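Local coordinates for protein esterase (Sinorhizobium meliloti 1021, PDB 4TX1) that probably hydrolyses acetyl and aryl esters, as a carbohydrate acetylesterase of the SGNH hydrolase family, at residues A[216-219]-A[220-223]; A[39-42]-A[43-47]; A[207-210]-A[211-215]; A[176-179]-A[180-183]. All blocks are in the same frame, centred on the assembly; numbering follows the deposited sequence.

Contact 1. Residues A[216-219]-A[220-223]; sequences EPVV and RMML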
ATOM      1  N   GLU A 216      -4.895  22.508 -30.636  1.00 23.95           N
ATOM      2  CA  GLU A 216      -3.718  23.317 -30.973  1.00 27.02           C
ATOM      3  C   GLU A 216      -3.864  24.804 -30.552  1.00 23.72           C
ATOM      4  O   GLU A 216      -2.946  25.325 -29.979  1.00 25.35           O
ATOM      5  CB  GLU A 216      -3.340  23.191 -32.455  1.00 28.01           C
ATOM      6  CG  GLU A 216      -2.318  24.235 -32.809  1.00 30.19           C
ATOM      7  CD  GLU A 216      -1.987  24.327 -34.281  1.00 34.52           C
ATOM      8  OE1 GLU A 216      -0.958  24.936 -34.582  1.00 33.11           O
ATOM      9  OE2 GLU A 216      -2.684  23.751 -35.116  1.00 37.64           O
ATOM     10  N   PRO A 217      -5.007  25.459 -30.841  1.00 25.47           N
ATOM     11  CA  PRO A 217      -5.120  26.881 -30.515  1.00 26.80           C
ATOM     12  C   PRO A 217      -5.038  27.181 -29.026  1.00 28.32           C
ATOM     13  O   PRO A 217      -4.322  28.089 -28.663  1.00 26.93           O
ATOM     14  CB  PRO A 217      -6.489  27.266 -31.073  1.00 26.89           C
ATOM     15  CG  PRO A 217      -6.665  26.360 -32.245  1.00 29.02           C
ATOM     16  CD  PRO A 217      -6.154  25.026 -31.674  1.00 26.75           C
ATOM     17  N   VAL A 218      -5.760  26.414 -28.173  1.00 25.05           N
ATOM     18  CA  VAL A 218      -5.733  26.647 -26.738  1.00 24.42           C
ATOM     19  C   VAL A 218      -4.368  26.259 -26.188  1.00 23.21           C
ATOM     20  O   VAL A 218      -3.836  26.947 -25.312  1.00 22.42           O
ATOM     21  CB  VAL A 218      -6.911  25.958 -26.031  1.00 28.18           C
ATOM     22  CG1 VAL A 218      -6.730  24.449 -26.023  1.00 26.17           C
ATOM     23  CG2 VAL A 218      -7.076  26.473 -24.615  1.00 27.77           C
ATOM     24  N   VAL A 219      -3.744  25.228 -26.741  1.00 21.41           N
ATOM     25  CA  VAL A 219      -2.383  24.880 -26.355  1.00 21.47           C
ATOM     26  C   VAL A 219      -1.361  25.961 -26.689  1.00 26.08           C
ATOM     27  O   VAL A 219      -0.630  26.365 -25.842  1.00 23.32           O
ATOM     28  CB  VAL A 219      -1.957  23.497 -26.859  1.00 21.65           C
ATOM     29  CG1 VAL A 219      -0.502  23.265 -26.619  1.00 18.87           C
ATOM     30  CG2 VAL A 219      -2.797  22.452 -26.185  1.00 18.93           C
ATOM     31  N   ARG A 220      -1.351  26.455 -27.914  1.00 25.81           N
ATOM     32  CA  ARG A 220      -0.615  27.688 -28.123  1.00 30.14           C
ATOM     33  C   ARG A 220      -1.010  28.834 -27.192  1.00 27.41           C
ATOM     34  O   ARG A 220      -0.191  29.404 -26.567  1.00 33.98           O
ATOM     35  CB  ARG A 220      -0.780  28.142 -29.574  1.00 20.00           C
ATOM     36  CG  ARG A 220      -0.146  27.208 -30.593  1.00 20.00           C
ATOM     37  CD  ARG A 220      -0.247  27.694 -32.029  1.00 20.00           C
ATOM     38  NE  ARG A 220       0.356  26.754 -32.970  1.00 20.00           N
ATOM     39  CZ  ARG A 220       1.651  26.700 -33.243  1.00 20.00           C
ATOM     40  NH1 ARG A 220       2.493  27.534 -32.645  1.00 20.00           N
ATOM     41  NH2 ARG A 220       2.112  25.812 -34.114  1.00 20.00           N
ATOM     42  N   MET A 221      -2.238  29.202 -27.047  1.00 29.39           N
ATOM     43  CA  MET A 221      -2.451  30.319 -26.165  1.00 33.61           C
ATOM     44  C   MET A 221      -1.747  30.130 -24.811  1.00 37.07           C
ATOM     45  O   MET A 221      -1.104  30.999 -24.334  1.00 32.98           O
ATOM     46  CB  MET A 221      -3.928  30.605 -26.030  1.00 39.23           C
ATOM     47  CG  MET A 221      -4.314  31.394 -24.816  1.00 47.51           C
ATOM     48  SD  MET A 221      -6.057  31.766 -24.865  1.00 64.99           S
ATOM     49  CE  MET A 221      -6.670  30.411 -25.880  1.00 60.24           C
ATOM     50  N   MET A 222      -1.885  28.955 -24.223  1.00 32.99           N
ATOM     51  CA  MET A 222      -1.345  28.689 -22.901  1.00 31.68           C
ATOM     52  C   MET A 222       0.144  28.600 -22.868  1.00 27.72           C
ATOM     53  O   MET A 222       0.707  28.886 -21.845  1.00 35.64           O
ATOM     54  CB  MET A 222      -1.954  27.427 -22.334  1.00 27.49           C
ATOM     55  CG  MET A 222      -3.426  27.600 -22.198  1.00 28.51           C
ATOM     56  SD  MET A 222      -4.221  26.210 -21.478  1.00 28.02           S
ATOM     57  CE  MET A 222      -3.779  26.440 -19.759  1.00 25.34           C
ATOM     58  N   LEU A 223       0.801  28.261 -23.954  1.00 28.03           N
ATOM     59  CA  LEU A 223       2.242  28.173 -23.969  1.00 26.11           C
ATOM     60  C   LEU A 223       2.918  29.536 -24.410  1.00 31.91           C
ATOM     61  O   LEU A 223       4.142  29.599 -24.417  1.00 33.06           O
ATOM     62  CB  LEU A 223       2.699  27.069 -24.901  1.00 24.15           C
ATOM     63  CG  LEU A 223       2.472  25.590 -24.505  1.00 25.61           C
ATOM     64  CD1 LEU A 223       2.940  24.644 -25.614  1.00 27.68           C
ATOM     65  CD2 LEU A 223       3.228  25.284 -23.181  1.00 25.78           C
TER

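Contact 2. Residues A[39-42]-A[43-47]; sequences DRWP and SVLQK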
ATOM      1  N   ASP A  39      -1.473   8.980 -35.529  1.00 17.08           N
ATOM      2  CA  ASP A  39      -2.884   9.230 -35.315  1.00 17.87           C
ATOM      3  C   ASP A  39      -3.312   9.511 -33.847  1.00 18.59           C
ATOM      4  O   ASP A  39      -4.458   9.863 -33.589  1.00 19.90           O
ATOM      5  CB  ASP A  39      -3.738   8.100 -35.877  1.00 20.55           C
ATOM      6  CG  ASP A  39      -3.508   7.902 -37.428  1.00 24.77           C
ATOM      7  OD1 ASP A  39      -3.151   8.940 -38.053  1.00 23.29           O
ATOM      8  OD2 ASP A  39      -3.679   6.760 -37.889  1.00 24.32           O
ATOM      9  N   ARG A  40      -2.376   9.322 -32.912  1.00 16.37           N
ATOM     10  CA  ARG A  40      -2.674   9.589 -31.501  1.00 15.71           C
ATOM     11  C   ARG A  40      -2.719  11.115 -31.286  1.00 14.08           C
ATOM     12  O   ARG A  40      -1.913  11.842 -31.845  1.00 16.01           O
ATOM     13  CB  ARG A  40      -1.633   8.912 -30.635  1.00 13.99           C
ATOM     14  CG  ARG A  40      -1.577   7.434 -30.902  1.00 14.48           C
ATOM     15  CD  ARG A  40      -0.398   6.737 -30.178  1.00 15.17           C
ATOM     16  NE  ARG A  40      -0.131   5.460 -30.775  1.00 14.51           N
ATOM     17  CZ  ARG A  40       0.989   4.767 -30.636  1.00 14.33           C
ATOM     18  NH1 ARG A  40       1.939   5.289 -29.856  1.00 14.12           N
ATOM     19  NH2 ARG A  40       1.183   3.664 -31.299  1.00 15.68           N
ATOM     20  N   TRP A  41      -3.583  11.605 -30.411  1.00 13.70           N
ATOM     21  CA  TRP A  41      -3.759  13.030 -30.291  1.00 14.64           C
ATOM     22  C   TRP A  41      -2.578  13.801 -29.829  1.00 16.47           C
ATOM     23  O   TRP A  41      -2.257  14.848 -30.348  1.00 15.36           O
ATOM     24  CB  TRP A  41      -5.044  13.378 -29.567  1.00 15.86           C
ATOM     25  CG  TRP A  41      -5.061  13.211 -28.037  1.00 16.30           C
ATOM     26  CD1 TRP A  41      -5.684  12.218 -27.348  1.00 17.38           C
ATOM     27  CD2 TRP A  41      -4.531  14.121 -27.074  1.00 15.99           C
ATOM     28  NE1 TRP A  41      -5.537  12.437 -25.967  1.00 15.68           N
ATOM     29  CE2 TRP A  41      -4.816  13.577 -25.781  1.00 16.20           C
ATOM     30  CE3 TRP A  41      -3.762  15.290 -27.152  1.00 15.11           C
ATOM     31  CZ2 TRP A  41      -4.394  14.210 -24.590  1.00 17.03           C
ATOM     32  CZ3 TRP A  41      -3.369  15.923 -25.966  1.00 16.04           C
ATOM     33  CH2 TRP A  41      -3.689  15.388 -24.718  1.00 15.57           C
ATOM     34  N   PRO A  42      -1.746  13.230 -28.902  1.00 14.31           N
ATOM     35  CA  PRO A  42      -0.557  13.973 -28.565  1.00 14.81           C
ATOM     36  C   PRO A  42       0.463  14.134 -29.726  1.00 15.54           C
ATOM     37  O   PRO A  42       1.174  15.132 -29.810  1.00 17.09           O
ATOM     38  CB  PRO A  42       0.107  13.118 -27.472  1.00 15.05           C
ATOM     39  CG  PRO A  42      -1.072  12.470 -26.848  1.00 14.45           C
ATOM     40  CD  PRO A  42      -1.937  12.044 -28.052  1.00 14.45           C
ATOM     41  N   SER A  43       0.530  13.137 -30.601  1.00 17.50           N
ATOM     42  CA  SER A  43       1.372  13.160 -31.805  1.00 16.78           C
ATOM     43  C   SER A  43       0.904  14.234 -32.790  1.00 16.92           C
ATOM     44  O   SER A  43       1.772  14.982 -33.322  1.00 18.29           O
ATOM     45  CB  SER A  43       1.306  11.829 -32.542  1.00 17.53           C
ATOM     46  OG  SER A  43       1.852  10.794 -31.681  1.00 19.04           O
ATOM     47  N   VAL A  44      -0.400  14.272 -33.003  1.00 16.21           N
ATOM     48  CA  VAL A  44      -1.005  15.333 -33.870  1.00 18.42           C
ATOM     49  C   VAL A  44      -0.718  16.732 -33.329  1.00 20.54           C
ATOM     50  O   VAL A  44      -0.262  17.647 -34.076  1.00 20.24           O
ATOM     51  CB  VAL A  44      -2.485  15.119 -34.080  1.00 18.32           C
ATOM     52  CG1 VAL A  44      -3.068  16.395 -34.729  1.00 20.17           C
ATOM     53  CG2 VAL A  44      -2.724  13.762 -34.787  1.00 18.72           C
ATOM     54  N   LEU A  45      -0.929  16.937 -32.014  1.00 20.30           N
ATOM     55  CA  LEU A  45      -0.469  18.144 -31.361  1.00 19.76           C
ATOM     56  C   LEU A  45       1.013  18.448 -31.557  1.00 20.72           C
ATOM     57  O   LEU A  45       1.415  19.637 -31.809  1.00 21.85           O
ATOM     58  CB  LEU A  45      -0.848  18.090 -29.866  1.00 20.73           C
ATOM     59  CG  LEU A  45      -0.681  19.321 -29.030  1.00 21.72           C
ATOM     60  CD1 LEU A  45      -1.518  20.525 -29.535  1.00 22.34           C
ATOM     61  CD2 LEU A  45      -1.092  19.015 -27.568  1.00 19.06           C
ATOM     62  N   GLN A  46       1.890  17.446 -31.389  1.00 17.76           N
ATOM     63  CA  GLN A  46       3.309  17.673 -31.470  1.00 19.31           C
ATOM     64  C   GLN A  46       3.639  18.178 -32.914  1.00 22.96           C
ATOM     65  O   GLN A  46       4.541  19.011 -33.131  1.00 23.55           O
ATOM     66  CB  GLN A  46       4.100  16.400 -31.237  1.00 20.21           C
ATOM     67  CG  GLN A  46       5.570  16.399 -31.562  1.00 21.61           C
ATOM     68  CD  GLN A  46       6.372  17.249 -30.598  1.00 26.52           C
ATOM     69  OE1 GLN A  46       6.895  16.741 -29.551  1.00 22.53           O
ATOM     70  NE2 GLN A  46       6.441  18.553 -30.874  1.00 24.68           N
ATOM     71  N   LYS A  47       3.006  17.542 -33.878  1.00 23.89           N
ATOM     72  CA  LYS A  47       3.334  17.880 -35.294  1.00 25.31           C
ATOM     73  C   LYS A  47       2.898  19.298 -35.558  1.00 25.89           C
ATOM     74  O   LYS A  47       3.641  20.045 -36.231  1.00 29.68           O
ATOM     75  CB  LYS A  47       2.608  16.963 -36.265  1.00 26.31           C
ATOM     76  CG  LYS A  47       2.997  17.180 -37.750  1.00 33.14           C
ATOM     77  CD  LYS A  47       2.306  16.110 -38.590  1.00 38.40           C
ATOM     78  CE  LYS A  47       2.735  16.067 -40.050  1.00 44.67           C
ATOM     79  NZ  LYS A  47       4.159  15.647 -40.091  1.00 51.07           N
TER

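Contact 3. Residues A[207-210]-A[211-215]; sequences NTRA and VGRGL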
ATOM      1  N   ASN A 207     -11.209  10.451 -35.297  1.00 15.46           N
ATOM      2  CA  ASN A 207     -11.725  11.184 -34.157  1.00 14.93           C
ATOM      3  C   ASN A 207     -10.634  11.454 -33.119  1.00 17.21           C
ATOM      4  O   ASN A 207     -10.610  12.529 -32.482  1.00 16.38           O
ATOM      5  CB  ASN A 207     -12.938  10.585 -33.555  1.00 15.93           C
ATOM      6  CG  ASN A 207     -14.217  10.947 -34.327  1.00 16.68           C
ATOM      7  OD1 ASN A 207     -14.808  11.969 -34.056  1.00 17.97           O
ATOM      8  ND2 ASN A 207     -14.641  10.070 -35.226  1.00 18.19           N
ATOM      9  N   THR A 208      -9.669  10.572 -33.059  1.00 16.14           N
ATOM     10  CA  THR A 208      -8.494  10.807 -32.168  1.00 15.10           C
ATOM     11  C   THR A 208      -7.628  11.957 -32.740  1.00 16.60           C
ATOM     12  O   THR A 208      -7.245  12.897 -32.047  1.00 17.41           O
ATOM     13  CB  THR A 208      -7.676   9.557 -32.069  1.00 14.44           C
ATOM     14  OG1 THR A 208      -8.505   8.470 -31.627  1.00 14.67           O
ATOM     15  CG2 THR A 208      -6.440   9.766 -31.073  1.00 13.87           C
ATOM     16  N   ARG A 209      -7.410  11.956 -34.069  1.00 15.59           N
ATOM     17  CA  ARG A 209      -6.689  13.073 -34.693  1.00 17.29           C
ATOM     18  C   ARG A 209      -7.374  14.437 -34.492  1.00 16.41           C
ATOM     19  O   ARG A 209      -6.679  15.470 -34.213  1.00 19.17           O
ATOM     20  CB  ARG A 209      -6.524  12.806 -36.211  1.00 20.90           C
ATOM     21  CG  ARG A 209      -5.592  11.699 -36.569  1.00 24.58           C
ATOM     22  CD  ARG A 209      -5.558  11.547 -38.127  1.00 28.84           C
ATOM     23  NE  ARG A 209      -4.770  12.645 -38.503  1.00 34.72           N
ATOM     24  CZ  ARG A 209      -3.434  12.684 -38.561  1.00 39.94           C
ATOM     25  NH1 ARG A 209      -2.674  11.599 -38.440  1.00 39.08           N
ATOM     26  NH2 ARG A 209      -2.848  13.883 -38.805  1.00 40.11           N
ATOM     27  N   ALA A 210      -8.689  14.446 -34.478  1.00 18.41           N
ATOM     28  CA  ALA A 210      -9.529  15.649 -34.389  1.00 18.57           C
ATOM     29  C   ALA A 210      -9.322  16.292 -33.062  1.00 21.86           C
ATOM     30  O   ALA A 210      -9.283  17.524 -32.950  1.00 19.89           O
ATOM     31  CB  ALA A 210     -10.991  15.346 -34.607  1.00 17.95           C
ATOM     32  N   VAL A 211      -9.198  15.462 -32.008  1.00 20.75           N
ATOM     33  CA  VAL A 211      -8.891  16.012 -30.686  1.00 17.82           C
ATOM     34  C   VAL A 211      -7.584  16.732 -30.741  1.00 17.34           C
ATOM     35  O   VAL A 211      -7.491  17.847 -30.215  1.00 19.35           O
ATOM     36  CB  VAL A 211      -8.851  14.912 -29.586  1.00 18.00           C
ATOM     37  CG1 VAL A 211      -8.330  15.523 -28.295  1.00 15.65           C
ATOM     38  CG2 VAL A 211     -10.187  14.243 -29.462  1.00 16.13           C
ATOM     39  N   GLY A 212      -6.530  16.125 -31.272  1.00 16.44           N
ATOM     40  CA  GLY A 212      -5.226  16.719 -31.301  1.00 20.29           C
ATOM     41  C   GLY A 212      -5.231  18.036 -32.078  1.00 20.99           C
ATOM     42  O   GLY A 212      -4.623  19.019 -31.652  1.00 21.61           O
ATOM     43  N   ARG A 213      -5.897  18.039 -33.237  1.00 21.89           N
ATOM     44  CA  ARG A 213      -5.984  19.299 -34.065  1.00 23.57           C
ATOM     45  C   ARG A 213      -6.762  20.355 -33.359  1.00 22.06           C
ATOM     46  O   ARG A 213      -6.363  21.530 -33.333  1.00 22.84           O
ATOM     47  CB  ARG A 213      -6.699  19.054 -35.406  1.00 26.02           C
ATOM     48  CG  ARG A 213      -5.865  18.313 -36.393  1.00 32.78           C
ATOM     49  CD  ARG A 213      -6.502  18.587 -37.756  1.00 35.09           C
ATOM     50  NE  ARG A 213      -7.815  18.008 -37.713  1.00 32.61           N
ATOM     51  CZ  ARG A 213      -8.049  16.748 -38.034  1.00 33.94           C
ATOM     52  NH1 ARG A 213      -7.052  16.011 -38.483  1.00 37.46           N
ATOM     53  NH2 ARG A 213      -9.294  16.254 -37.961  1.00 35.34           N
ATOM     54  N   GLY A 214      -7.870  19.954 -32.754  1.00 18.69           N
ATOM     55  CA  GLY A 214      -8.702  20.820 -31.973  1.00 22.07           C
ATOM     56  C   GLY A 214      -8.045  21.523 -30.802  1.00 22.65           C
ATOM     57  O   GLY A 214      -8.417  22.650 -30.472  1.00 20.69           O
ATOM     58  N   LEU A 215      -7.069  20.858 -30.164  1.00 20.09           N
ATOM     59  CA  LEU A 215      -6.363  21.460 -29.006  1.00 19.17           C
ATOM     60  C   LEU A 215      -5.293  22.457 -29.366  1.00 21.00           C
ATOM     61  O   LEU A 215      -4.843  23.226 -28.547  1.00 21.43           O
ATOM     62  CB  LEU A 215      -5.768  20.311 -28.185  1.00 17.92           C
ATOM     63  CG  LEU A 215      -6.751  19.494 -27.391  1.00 17.80           C
ATOM     64  CD1 LEU A 215      -6.155  18.166 -26.900  1.00 19.24           C
ATOM     65  CD2 LEU A 215      -7.268  20.274 -26.185  1.00 19.99           C
TER
HETATM   66  O   HOH W   1      -4.242  16.470 -38.696  1.00 37.02           O

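Contact 4. Residues A[176-179]-A[180-183]; sequences RDLA and DELD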
ATOM      1  N   ARG A 176     -15.606  22.665 -17.259  1.00 19.73           N
ATOM      2  CA  ARG A 176     -15.420  24.073 -17.591  1.00 18.91           C
ATOM      3  C   ARG A 176     -15.538  24.955 -16.343  1.00 18.34           C
ATOM      4  O   ARG A 176     -14.735  25.872 -16.161  1.00 21.18           O
ATOM      5  CB  ARG A 176     -16.488  24.513 -18.631  1.00 21.41           C
ATOM      6  CG  ARG A 176     -16.378  25.994 -19.076  1.00 25.27           C
ATOM      7  CD  ARG A 176     -17.526  26.405 -20.007  1.00 30.98           C
ATOM      8  NE  ARG A 176     -17.599  25.608 -21.221  1.00 37.07           N
ATOM      9  CZ  ARG A 176     -18.533  24.684 -21.519  1.00 45.19           C
ATOM     10  NH1 ARG A 176     -19.603  24.461 -20.733  1.00 52.08           N
ATOM     11  NH2 ARG A 176     -18.419  24.014 -22.671  1.00 47.38           N
ATOM     12  N   ASP A 177     -16.547  24.674 -15.518  1.00 19.85           N
ATOM     13  CA  ASP A 177     -16.794  25.379 -14.212  1.00 21.34           C
ATOM     14  C   ASP A 177     -15.570  25.214 -13.310  1.00 23.97           C
ATOM     15  O   ASP A 177     -15.059  26.159 -12.749  1.00 22.07           O
ATOM     16  CB  ASP A 177     -17.997  24.879 -13.505  1.00 24.96           C
ATOM     17  CG  ASP A 177     -19.323  25.288 -14.151  1.00 29.12           C
ATOM     18  OD1 ASP A 177     -19.355  26.096 -15.064  1.00 31.54           O
ATOM     19  OD2 ASP A 177     -20.315  24.682 -13.731  1.00 36.97           O
ATOM     20  N   LEU A 178     -15.036  23.986 -13.218  1.00 21.45           N
ATOM     21  CA  LEU A 178     -13.793  23.754 -12.437  1.00 18.40           C
ATOM     22  C   LEU A 178     -12.598  24.523 -12.903  1.00 18.79           C
ATOM     23  O   LEU A 178     -11.840  25.090 -12.090  1.00 20.58           O
ATOM     24  CB  LEU A 178     -13.520  22.201 -12.347  1.00 18.03           C
ATOM     25  CG  LEU A 178     -12.373  21.840 -11.396  1.00 19.35           C
ATOM     26  CD1 LEU A 178     -12.740  21.996  -9.937  1.00 18.75           C
ATOM     27  CD2 LEU A 178     -11.791  20.383 -11.675  1.00 17.90           C
ATOM     28  N   ALA A 179     -12.362  24.564 -14.230  1.00 18.00           N
ATOM     29  CA  ALA A 179     -11.242  25.205 -14.849  1.00 20.38           C
ATOM     30  C   ALA A 179     -11.293  26.675 -14.474  1.00 21.45           C
ATOM     31  O   ALA A 179     -10.274  27.271 -14.121  1.00 19.53           O
ATOM     32  CB  ALA A 179     -11.289  25.023 -16.355  1.00 19.24           C
ATOM     33  N   ASP A 180     -12.508  27.197 -14.524  1.00 23.00           N
ATOM     34  CA  ASP A 180     -12.713  28.634 -14.162  1.00 26.86           C
ATOM     35  C   ASP A 180     -12.405  28.881 -12.675  1.00 25.24           C
ATOM     36  O   ASP A 180     -11.700  29.834 -12.347  1.00 27.22           O
ATOM     37  CB  ASP A 180     -14.154  29.048 -14.545  1.00 27.48           C
ATOM     38  CG  ASP A 180     -14.409  30.566 -14.321  1.00 39.22           C
ATOM     39  OD1 ASP A 180     -13.498  31.404 -14.615  1.00 49.20           O
ATOM     40  OD2 ASP A 180     -15.492  30.898 -13.824  1.00 45.07           O
ATOM     41  N   GLU A 181     -12.863  27.987 -11.806  1.00 25.14           N
ATOM     42  CA  GLU A 181     -12.671  28.037 -10.348  1.00 26.51           C
ATOM     43  C   GLU A 181     -11.210  27.936  -9.993  1.00 28.02           C
ATOM     44  O   GLU A 181     -10.700  28.710  -9.195  1.00 26.29           O
ATOM     45  CB  GLU A 181     -13.537  26.982  -9.725  1.00 34.02           C
ATOM     46  CG  GLU A 181     -13.533  26.911  -8.210  1.00 43.51           C
ATOM     47  CD  GLU A 181     -14.003  25.532  -7.735  1.00 55.85           C
ATOM     48  OE1 GLU A 181     -13.382  25.001  -6.769  1.00 55.80           O
ATOM     49  OE2 GLU A 181     -14.967  24.967  -8.374  1.00 59.72           O
ATOM     50  N   LEU A 182     -10.450  27.107 -10.728  1.00 23.47           N
ATOM     51  CA  LEU A 182      -9.076  26.855 -10.423  1.00 24.42           C
ATOM     52  C   LEU A 182      -8.058  27.536 -11.332  1.00 24.89           C
ATOM     53  O   LEU A 182      -6.868  27.229 -11.255  1.00 28.17           O
ATOM     54  CB  LEU A 182      -8.825  25.302 -10.466  1.00 24.45           C
ATOM     55  CG  LEU A 182      -9.637  24.409  -9.518  1.00 26.35           C
ATOM     56  CD1 LEU A 182      -9.224  22.933  -9.687  1.00 25.78           C
ATOM     57  CD2 LEU A 182      -9.493  24.878  -8.087  1.00 28.61           C
ATOM     58  N   ASP A 183      -8.468  28.450 -12.196  1.00 28.90           N
ATOM     59  CA  ASP A 183      -7.493  29.035 -13.086  1.00 29.09           C
ATOM     60  C   ASP A 183      -6.723  28.118 -13.971  1.00 27.75           C
ATOM     61  O   ASP A 183      -5.497  28.218 -14.117  1.00 26.60           O
ATOM     62  CB  ASP A 183      -6.469  29.796 -12.275  1.00 40.08           C
ATOM     63  CG  ASP A 183      -6.571  31.212 -12.528  1.00 53.02           C
ATOM     64  OD1 ASP A 183      -7.555  31.786 -11.996  1.00 57.61           O
ATOM     65  OD2 ASP A 183      -5.730  31.681 -13.335  1.00 62.04           O
TER
HETATM   66  O   HOH W   2     -16.743  28.335 -11.939  1.00 43.79           O

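Contact 1. Residues A[216-219]-A[220-223]
E216 to L223 form the last two turns of helix 205-223, where the amides of R220, M221, M222 and L223 each bond to the carbonyl four residues back, beginning with R220 N to E216 O at 2.8 Å. The helix is kinked here: the N atoms of P217 and V218 make no bond to the preceding turn, and P217 has no hydrogen to offer. The side chains of E216 and R220 run side by side and point the same way. With CG beside its own backbone N (chi1 -66°) and the chain extended to NE, R220 brings its guanidinium edge to E216. Its NE gives a straight salt-bridge bond to E216 OE1, 2.8 Å long at 164°, which OE1 accepts through its anti lone pair; NH2 adds a weak one to the same oxygen at 3.2 Å. The carboxylate and guanidinium planes are 47° apart, and both bonds end on OE1. With an alanine here, E216 OE1 would probably lose its charged mate and A48 O a weak donor. On the inner side V219 CG1 lies 3.8 Å from L223 CD1; nearer the surface, V218 CG2 meets M221 CE at 4.2 Å. V219 also touches L45 and L49 of helix 41-49, L142 and L94, which makes this an amphipathic C-terminal helix packed on the parallel sheet, with an i to i+4 salt bridge along its flank.

Contact 2. Residues A[39-42]-A[43-47]
W41 and L45 meet one turn apart at the start of helix 41-49, which packs against the central sheet of this SGNH-type alpha/beta fold. Their side chains run side by side, with L45 CD2 at the indole edge, near the ring plane, 4.2 Å from W41 CZ3. Chi1 of W41 is 76°, which places CG between the backbone N and the carbonyl carbon, and one ring face receives P42 CD, 3.3 Å above the plane and offset toward the rim. The first helical turn closes with V44 N to R40 O at 3.1 Å, L45 N to W41 O at 3.0 Å and Q46 N to P42 O at 2.9 Å; R40 is the N-cap residue.

Further out, the indole lies against C18, V96 and M98 of the sheet and V211 and L215 of helix 205-223. Its NE1 bonds to T24 OG1, just after the family's GDSL motif in sequence, which probably helps to fix the ring's rotation. P42 rests on C18, V55 and A57. Q46 spans to strand 53-59 through both ends of its amide, NE2 to A53 O and OE1 to V55 N. Ahead of the helix, R40 NE bonds to H35 O, and D39 pairs with R209. S43 turns OG back beside its own N (chi1 -63°) toward L37 O, its hydrogen-bond partner, while S43 CB sits 3.3 Å from R40 O.

Contact 3. Residues A[207-210]-A[211-215]
The first half of the long C-terminal helix 205-223 places R209 and R213 one turn apart on its outer flank, joined through a water. Helical bonds set the spacing: R213 N to R209 O at 2.9 Å and G214 N to A210 O at 2.8 Å are firm, V211 N to N207 O is longer, and G212 N to T208 O at 3.4 Å is weak. R209 bends at chi3 (76°) and R213 also bends at chi3, the opposite way in sign (-64°); the side chains cross, and their guanidinium planes are 27° apart. R213 NH1 comes to the edge of the R209 group, 4.1 Å from R209 NE, a pairing of like charges. The water lies in the plane of both groups at their edges and accepts from R209 NH2 and from R213 NH1, 2.9 Å each. Each arginine also has an acidic partner, D39 for R209 and E206 OE2 for R213 NH2, which probably offsets the repulsion. R213 folds back over its own helix: one face covers R209 O, and NH2 lies 3.6 Å from A210 CA.

Away from this pair, T208 OG1 bonds to D204 O; its side chain is a neighbour, though not a contact, of what looks like a Ser-His-Asp triad, consistent with the SGNH family. N207 OD1 takes a bond from R194 N, tying the helix to a loop. V44 of helix 41-49 touches both arginines, V211 packs on A193 of a loop, and L215 reaches on to L142 and V144 of strand 140-145.

Contact 4. Residues A[176-179]-A[180-183]
R176 O receives the amide of D180 at 3.1 Å in the last two turns of helix 171-182, while the R176 side chain touches F186. D177 follows, its carbonyl oxygen shared between E181 N at 3.0 Å and a water that donates to it at 2.9 Å. The same water gives a weak bond to D180 OD2, so the outer face of the turn is bridged through solvent. L178 then points CG anti to its own N (chi1 -172°) and turns its branch so that it crosses L182 obliquely. The two CD1 methyls of L178 and L182 meet at 3.6 Å, and L182 CD1 is 3.7 Å from L178 CG, a branch against a tip. Behind them L182 N bonds to L178 O at 2.8 Å. The L178 side chain is buried against V116, I119 and E120 of helix 112-127; with an alanine here, a gap would probably open between the two helices and L182 CD1 would lose its apolar neighbour. A179 closes the segment with its side chain against F186 of strand 185-188. D183 is the first residue to leave helical phi/psi (phi 58°), and R127 of helix 112-127 bonds to L182 O. The positive phi of D183, together with two bonds back into the last turn, makes this a Schellman motif, at the end of the last helix in the crossover from strand 140-145 to its parallel neighbour 185-188.

Overall arrangement
Contacts 1 and 3 lie in series on helix 205-223, and contact 2 on helix 41-49 packs against both. D39 OD1 to R209 NH1, at 2.7 Å, is the salt bridge that ties contact 2 to contact 3, whose centres are about 8 Å apart; contact 1 meets contact 2 only by packing, E216 CA to L45 CD1 at 3.8 Å. Contact 2 is the most buried, built on aromatic and aliphatic packing, whereas contacts 1 and 3 pair an inner apolar side with a charged flank. Contact 4 stands apart on helix 171-182, its centre about 17 Å from that of contact 1 and 25 Å from that of contact 2, mostly surface acids around a leucine pair.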